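Local coordinates for iron-sulfur cluster assembly scaffold protein IscU (PDB 1SU0) that probably serves as a scaffold on which iron-sulfur clusters are assembled with IscS and then handed on to other proteins, and binds one zinc ion here, at residues Q26-A32 / S45-K49; A32-N36 / N133-A138. All coordinates share one frame; numbering follows the deposited sequence.

Contact 1 (Q26-A32 / S45-K49); sequences QLDGVEA and SLTVK
In the antiparallel sheet of this NifU-like domain, the loop holding a type II beta turn, L27 to V30, packs on the middle strand, chiefly at T47. L27 and V30, at the two ends of the turn, both have their CB atoms pointing toward the strand. One hydrogen bond joins the segments: L27 N donates to T47 OG1 over 2.9 Å, nearly straight at 167°. The first torsion of T47 (56°) sets OG1 between its own backbone N and carbonyl carbon, which aims the hydroxyl at L27; a weak hydrogen bond to A59 O gives OG1 a second partner on strand 55-63. The methyl branch of T47 turns the other way, with CG2 3.5 Å from V30 O and also 3.5 Å from A32 CB. Thus the polar and apolar branches of one threonine grip different parts of the loop. V30 contributes CG1, which lies 3.7 Å from T47 CB and reaches along the strand to V48 O at 3.4 Å. L46 and V48 point away from the loop and touch helix 122-139, so the loop packs on the sheet face opposite that helix. Farther along the strand, the side chains of L27 and K49 cross at about a right angle, L27 CD1 lying 3.8 Å from K49 CB.

Contact 2 (A32-N36 / N133-A138); sequences AVQLN and NALKEA
Strand-on-helix packing brings V33 and L35, from the edge strand of the sheet, against helix 122-139, with the two elements running roughly antiparallel. The axes of the short segments 33-36 and 133-138 make an angle of 145° and come within 8.2 Å of each other. Strand alternation selects the contacting residues: V33 and L35 point toward the helix, whereas Q34 points away and touches S45 on the other side of the sheet. V33 divides its branches over the helix surface. Its CG1 rests 3.5 Å from A134 O and 3.8 Å from E137 CB, while CG2 lies 3.7 Å from A138 CB. A134 and A138, one helical turn apart, present only methyl groups to the strand as side chains. L35 packs toward the N-terminal end of the segment, at N133 and A134, where V33 reaches on to A138. L35 CD1 presses on the backbone at A134, 3.3 Å from its N and, tightly, 3.4 Å from its CA. The first torsion of L35, -27°, lies off the usual staggered positions, which may reflect that close fit. The E137 chain bends at chi2 (82°), which carries OE2 back to 3.6 Å from L35 CD1; CB of E137 meets V33, while the carboxylate borders L35. A134 O, although V33 packs over it, already accepts the helical hydrogen bond from A138 N. What V33 and L35 bring is hydrocarbon, so the contact consists of apolar packing, with the E137 carboxylate at its margin.

How the contacts relate
Contacts 1 and 2 have centres 10 Å apart and share A32, where the loop of contact 1 passes into strand 33-36 of contact 2. Along the chain their segments alternate: 26-32, 32-36, 45-49, then 133-138. Strands 33-36 and 43-50 are neighbours in the antiparallel sheet, joined by a probable hydrogen bond between L46 N and V33 O at 2.9 Å. The middle strand is sandwiched between loop and helix, L46 CD1 lying 3.6 Å from A134 O. The side chain of zinc ligand D42, in the connection between these strands, is about 9 Å from that of L35, and helix 122-139 supplies ligand C127, so the packing and the metal site share the same elements.

Contact 1 (Q26-A32 / S45-K49)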
ATOM      1  N   GLN A  26      -0.645  -6.832 -13.396  1.00 26.01           N
ATOM      2  CA  GLN A  26       0.755  -7.223 -13.272  1.00 25.76           C
ATOM      3  C   GLN A  26       1.547  -6.648 -14.436  1.00 25.72           C
ATOM      4  O   GLN A  26       1.045  -6.579 -15.562  1.00 25.85           O
ATOM      5  CB  GLN A  26       0.889  -8.763 -13.279  1.00 25.67           C
ATOM      6  CG  GLN A  26      -0.022  -9.510 -12.280  1.00 24.80           C
ATOM      7  CD  GLN A  26       0.525  -9.541 -10.860  1.00 23.30           C
ATOM      8  OE1 GLN A  26       0.183  -8.690 -10.021  1.00 21.60           O
ATOM      9  NE2 GLN A  26       1.364 -10.531 -10.583  1.00 21.77           N
ATOM     10  N   LEU A  27       2.789  -6.264 -14.154  1.00 25.56           N
ATOM     11  CA  LEU A  27       3.716  -5.773 -15.164  1.00 25.48           C
ATOM     12  C   LEU A  27       4.400  -6.935 -15.874  1.00 25.50           C
ATOM     13  O   LEU A  27       4.648  -7.983 -15.272  1.00 25.25           O
ATOM     14  CB  LEU A  27       4.779  -4.890 -14.510  1.00 25.63           C
ATOM     15  CG  LEU A  27       4.307  -3.675 -13.703  1.00 25.33           C
ATOM     16  CD1 LEU A  27       5.517  -2.917 -13.160  1.00 24.76           C
ATOM     17  CD2 LEU A  27       3.420  -2.757 -14.531  1.00 24.98           C
ATOM     18  N   ASP A  28       4.720  -6.727 -17.149  1.00 25.62           N
ATOM     19  CA  ASP A  28       5.289  -7.776 -17.995  1.00 25.78           C
ATOM     20  C   ASP A  28       6.796  -7.932 -17.802  1.00 25.82           C
ATOM     21  O   ASP A  28       7.508  -6.943 -17.659  1.00 25.94           O
ATOM     22  CB  ASP A  28       4.992  -7.490 -19.473  1.00 25.89           C
ATOM     23  CG  ASP A  28       3.606  -7.950 -19.888  1.00 26.01           C
ATOM     24  OD1 ASP A  28       2.639  -7.632 -19.161  1.00 26.13           O
ATOM     25  OD2 ASP A  28       3.394  -8.636 -20.916  1.00 25.87           O
ATOM     26  N   GLY A  29       7.269  -9.178 -17.813  1.00 25.87           N
ATOM     27  CA  GLY A  29       8.681  -9.493 -17.655  1.00 25.88           C
ATOM     28  C   GLY A  29       9.278  -9.112 -16.308  1.00 25.98           C
ATOM     29  O   GLY A  29      10.487  -8.906 -16.213  1.00 25.97           O
ATOM     30  N   VAL A  30       8.438  -9.029 -15.275  1.00 26.12           N
ATOM     31  CA  VAL A  30       8.849  -8.561 -13.947  1.00 26.29           C
ATOM     32  C   VAL A  30       8.462  -9.574 -12.871  1.00 26.44           C
ATOM     33  O   VAL A  30       7.274  -9.778 -12.608  1.00 26.95           O
ATOM     34  CB  VAL A  30       8.188  -7.199 -13.603  1.00 26.31           C
ATOM     35  CG1 VAL A  30       8.415  -6.827 -12.137  1.00 26.11           C
ATOM     36  CG2 VAL A  30       8.720  -6.098 -14.517  1.00 26.37           C
ATOM     37  N   GLU A  31       9.465 -10.184 -12.240  1.00 26.50           N
ATOM     38  CA  GLU A  31       9.243 -11.196 -11.211  1.00 26.46           C
ATOM     39  C   GLU A  31       8.466 -10.572 -10.067  1.00 26.45           C
ATOM     40  O   GLU A  31       8.927  -9.626  -9.445  1.00 26.53           O
ATOM     41  CB  GLU A  31      10.572 -11.761 -10.691  1.00 26.73           C
ATOM     42  CG  GLU A  31      11.305 -12.709 -11.650  1.00 26.73           C
ATOM     43  CD  GLU A  31      12.621 -12.130 -12.172  1.00 27.47           C
ATOM     44  OE1 GLU A  31      12.642 -10.933 -12.557  1.00 28.19           O
ATOM     45  OE2 GLU A  31      13.642 -12.867 -12.208  1.00 27.33           O
ATOM     46  N   ALA A  32       7.277 -11.103  -9.809  1.00 26.58           N
ATOM     47  CA  ALA A  32       6.355 -10.519  -8.842  1.00 26.48           C
ATOM     48  C   ALA A  32       6.742 -10.887  -7.423  1.00 26.64           C
ATOM     49  O   ALA A  32       7.497 -11.825  -7.202  1.00 26.43           O
ATOM     50  CB  ALA A  32       4.939 -10.976  -9.125  1.00 26.25           C
ATOM     51  N   SER A  45       0.222  -9.968  -5.285  1.00 22.54           N
ATOM     52  CA  SER A  45       1.317 -10.182  -6.184  1.00 22.87           C
ATOM     53  C   SER A  45       1.609  -8.778  -6.635  1.00 23.49           C
ATOM     54  O   SER A  45       0.769  -8.142  -7.264  1.00 24.00           O
ATOM     55  CB  SER A  45       0.868 -11.068  -7.341  1.00 22.82           C
ATOM     56  OG  SER A  45       1.900 -11.313  -8.267  1.00 21.96           O
ATOM     57  N   LEU A  46       2.791  -8.297  -6.272  1.00 23.71           N
ATOM     58  CA  LEU A  46       3.200  -6.937  -6.507  1.00 23.92           C
ATOM     59  C   LEU A  46       4.432  -6.970  -7.412  1.00 24.03           C
ATOM     60  O   LEU A  46       5.539  -7.224  -6.943  1.00 23.99           O
ATOM     61  CB  LEU A  46       3.530  -6.288  -5.153  1.00 24.14           C
ATOM     62  CG  LEU A  46       3.601  -4.760  -4.986  1.00 25.01           C
ATOM     63  CD1 LEU A  46       4.953  -4.328  -4.488  1.00 24.75           C
ATOM     64  CD2 LEU A  46       3.229  -3.998  -6.255  1.00 26.02           C
ATOM     65  N   THR A  47       4.226  -6.755  -8.709  1.00 24.00           N
ATOM     66  CA  THR A  47       5.332  -6.546  -9.644  1.00 23.87           C
ATOM     67  C   THR A  47       5.825  -5.104  -9.562  1.00 24.24           C
ATOM     68  O   THR A  47       5.028  -4.175  -9.694  1.00 24.44           O
ATOM     69  CB  THR A  47       4.900  -6.814 -11.087  1.00 23.64           C
ATOM     70  OG1 THR A  47       3.769  -6.000 -11.411  1.00 21.92           O
ATOM     71  CG2 THR A  47       4.438  -8.257 -11.276  1.00 24.18           C
ATOM     72  N   VAL A  48       7.126  -4.909  -9.361  1.00 24.35           N
ATOM     73  CA  VAL A  48       7.681  -3.554  -9.353  1.00 24.62           C
ATOM     74  C   VAL A  48       8.829  -3.415 -10.346  1.00 24.68           C
ATOM     75  O   VAL A  48       9.761  -4.231 -10.379  1.00 24.38           O
ATOM     76  CB  VAL A  48       8.169  -3.121  -7.963  1.00 24.61           C
ATOM     77  CG1 VAL A  48       8.688  -1.693  -8.000  1.00 24.80           C
ATOM     78  CG2 VAL A  48       7.046  -3.236  -6.950  1.00 24.93           C
ATOM     79  N   LYS A  49       8.740  -2.357 -11.143  1.00 24.75           N
ATOM     80  CA  LYS A  49       9.768  -1.996 -12.106  1.00 24.81           C
ATOM     81  C   LYS A  49      10.615  -0.850 -11.552  1.00 24.73           C
ATOM     82  O   LYS A  49      10.084   0.114 -11.007  1.00 24.68           O
ATOM     83  CB  LYS A  49       9.096  -1.573 -13.414  1.00 24.84           C
ATOM     84  CG  LYS A  49      10.036  -1.292 -14.568  1.00 24.76           C
ATOM     85  CD  LYS A  49       9.244  -0.986 -15.829  1.00 24.63           C
ATOM     86  CE  LYS A  49      10.150  -0.538 -16.953  1.00 24.79           C
ATOM     87  NZ  LYS A  49      11.117  -1.603 -17.333  1.00 24.87           N
TER

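Contact 2 (A32-N36 / N133-A138)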
ATOM      1  N   ALA A  32       7.277 -11.103  -9.809  1.00 26.58           N
ATOM      2  CA  ALA A  32       6.355 -10.519  -8.842  1.00 26.48           C
ATOM      3  C   ALA A  32       6.742 -10.887  -7.423  1.00 26.64           C
ATOM      4  O   ALA A  32       7.497 -11.825  -7.202  1.00 26.43           O
ATOM      5  CB  ALA A  32       4.939 -10.976  -9.125  1.00 26.25           C
ATOM      6  N   VAL A  33       6.205 -10.136  -6.466  1.00 27.05           N
ATOM      7  CA  VAL A  33       6.437 -10.394  -5.052  1.00 27.12           C
ATOM      8  C   VAL A  33       5.109 -10.725  -4.399  1.00 27.38           C
ATOM      9  O   VAL A  33       4.215  -9.865  -4.324  1.00 27.58           O
ATOM     10  CB  VAL A  33       7.062  -9.193  -4.345  1.00 27.09           C
ATOM     11  CG1 VAL A  33       7.250  -9.497  -2.866  1.00 27.02           C
ATOM     12  CG2 VAL A  33       8.397  -8.823  -5.008  1.00 26.86           C
ATOM     13  N   GLN A  34       4.994 -11.961  -3.915  1.00 27.01           N
ATOM     14  CA  GLN A  34       3.773 -12.424  -3.294  1.00 26.83           C
ATOM     15  C   GLN A  34       3.935 -12.663  -1.801  1.00 26.42           C
ATOM     16  O   GLN A  34       4.793 -13.421  -1.365  1.00 26.89           O
ATOM     17  CB  GLN A  34       3.290 -13.694  -3.981  1.00 27.36           C
ATOM     18  CG  GLN A  34       2.372 -13.426  -5.187  1.00 28.89           C
ATOM     19  CD  GLN A  34       3.003 -13.840  -6.511  1.00 30.82           C
ATOM     20  OE1 GLN A  34       4.185 -13.560  -6.747  1.00 33.60           O
ATOM     21  NE2 GLN A  34       2.227 -14.504  -7.371  1.00 29.14           N
ATOM     22  N   LEU A  35       3.119 -11.967  -1.026  1.00 26.14           N
ATOM     23  CA  LEU A  35       2.906 -12.257   0.384  1.00 25.84           C
ATOM     24  C   LEU A  35       1.416 -12.446   0.690  1.00 25.60           C
ATOM     25  O   LEU A  35       0.556 -12.124  -0.128  1.00 24.69           O
ATOM     26  CB  LEU A  35       3.444 -11.111   1.245  1.00 25.87           C
ATOM     27  CG  LEU A  35       4.591 -10.260   0.702  1.00 25.54           C
ATOM     28  CD1 LEU A  35       4.962  -9.233   1.766  1.00 25.35           C
ATOM     29  CD2 LEU A  35       5.802 -11.100   0.300  1.00 25.86           C
ATOM     30  N   ASN A  36       1.103 -12.922   1.890  1.00 25.69           N
ATOM     31  CA  ASN A  36      -0.292 -13.115   2.246  1.00 25.84           C
ATOM     32  C   ASN A  36      -0.682 -12.905   3.716  1.00 25.92           C
ATOM     33  O   ASN A  36       0.141 -12.616   4.579  1.00 25.39           O
ATOM     34  CB  ASN A  36      -0.822 -14.465   1.675  1.00 25.83           C
ATOM     35  CG  ASN A  36      -0.155 -15.694   2.282  1.00 26.21           C
ATOM     36  OD1 ASN A  36       0.611 -16.392   1.609  1.00 26.57           O
ATOM     37  ND2 ASN A  36      -0.493 -15.999   3.533  1.00 26.10           N
ATOM     38  N   ASN A 133       4.591  -4.125   2.837  1.00 22.58           N
ATOM     39  CA  ASN A 133       5.622  -5.139   3.089  1.00 22.63           C
ATOM     40  C   ASN A 133       5.989  -5.905   1.834  1.00 22.47           C
ATOM     41  O   ASN A 133       7.103  -6.387   1.711  1.00 22.25           O
ATOM     42  CB  ASN A 133       5.173  -6.084   4.207  1.00 22.33           C
ATOM     43  CG  ASN A 133       4.909  -5.345   5.524  1.00 22.60           C
ATOM     44  OD1 ASN A 133       4.493  -5.945   6.509  1.00 21.32           O
ATOM     45  ND2 ASN A 133       5.101  -4.022   5.519  1.00 21.92           N
ATOM     46  N   ALA A 134       5.064  -6.002   0.887  1.00 23.00           N
ATOM     47  CA  ALA A 134       5.373  -6.617  -0.407  1.00 23.25           C
ATOM     48  C   ALA A 134       6.244  -5.653  -1.194  1.00 23.47           C
ATOM     49  O   ALA A 134       7.015  -6.061  -2.061  1.00 23.47           O
ATOM     50  CB  ALA A 134       4.103  -6.964  -1.187  1.00 23.02           C
ATOM     51  N   LEU A 135       6.114  -4.371  -0.883  1.00 23.98           N
ATOM     52  CA  LEU A 135       6.975  -3.368  -1.457  1.00 24.25           C
ATOM     53  C   LEU A 135       8.361  -3.493  -0.855  1.00 24.76           C
ATOM     54  O   LEU A 135       9.340  -3.541  -1.590  1.00 24.98           O
ATOM     55  CB  LEU A 135       6.420  -1.962  -1.208  1.00 24.15           C
ATOM     56  CG  LEU A 135       7.254  -0.831  -1.798  1.00 24.00           C
ATOM     57  CD1 LEU A 135       7.511  -1.069  -3.268  1.00 24.38           C
ATOM     58  CD2 LEU A 135       6.545   0.487  -1.604  1.00 25.54           C
ATOM     59  N   LYS A 136       8.449  -3.539   0.475  1.00 25.25           N
ATOM     60  CA  LYS A 136       9.741  -3.657   1.163  1.00 25.87           C
ATOM     61  C   LYS A 136      10.580  -4.790   0.561  1.00 26.00           C
ATOM     62  O   LYS A 136      11.782  -4.641   0.314  1.00 25.62           O
ATOM     63  CB  LYS A 136       9.530  -3.929   2.651  1.00 26.09           C
ATOM     64  CG  LYS A 136       9.075  -2.710   3.479  1.00 26.72           C
ATOM     65  CD  LYS A 136       9.323  -3.026   4.942  1.00 27.37           C
ATOM     66  CE  LYS A 136       8.646  -2.087   5.893  1.00 27.44           C
ATOM     67  NZ  LYS A 136       8.598  -2.770   7.226  1.00 28.14           N
ATOM     68  N   GLU A 137       9.918  -5.914   0.298  1.00 26.46           N
ATOM     69  CA  GLU A 137      10.579  -7.078  -0.262  1.00 26.64           C
ATOM     70  C   GLU A 137      11.023  -6.828  -1.700  1.00 26.25           C
ATOM     71  O   GLU A 137      12.145  -7.206  -2.083  1.00 26.29           O
ATOM     72  CB  GLU A 137       9.663  -8.296  -0.201  1.00 27.30           C
ATOM     73  CG  GLU A 137       9.845  -9.145   1.053  1.00 29.85           C
ATOM     74  CD  GLU A 137       9.092  -8.582   2.249  1.00 32.54           C
ATOM     75  OE1 GLU A 137       9.242  -7.364   2.552  1.00 32.22           O
ATOM     76  OE2 GLU A 137       8.347  -9.378   2.881  1.00 35.45           O
ATOM     77  N   ALA A 138      10.147  -6.198  -2.486  1.00 25.43           N
ATOM     78  CA  ALA A 138      10.433  -5.890  -3.894  1.00 25.31           C
ATOM     79  C   ALA A 138      11.676  -5.009  -4.083  1.00 25.30           C
ATOM     80  O   ALA A 138      12.526  -5.264  -4.936  1.00 25.18           O
ATOM     81  CB  ALA A 138       9.231  -5.245  -4.551  1.00 24.98           C
TER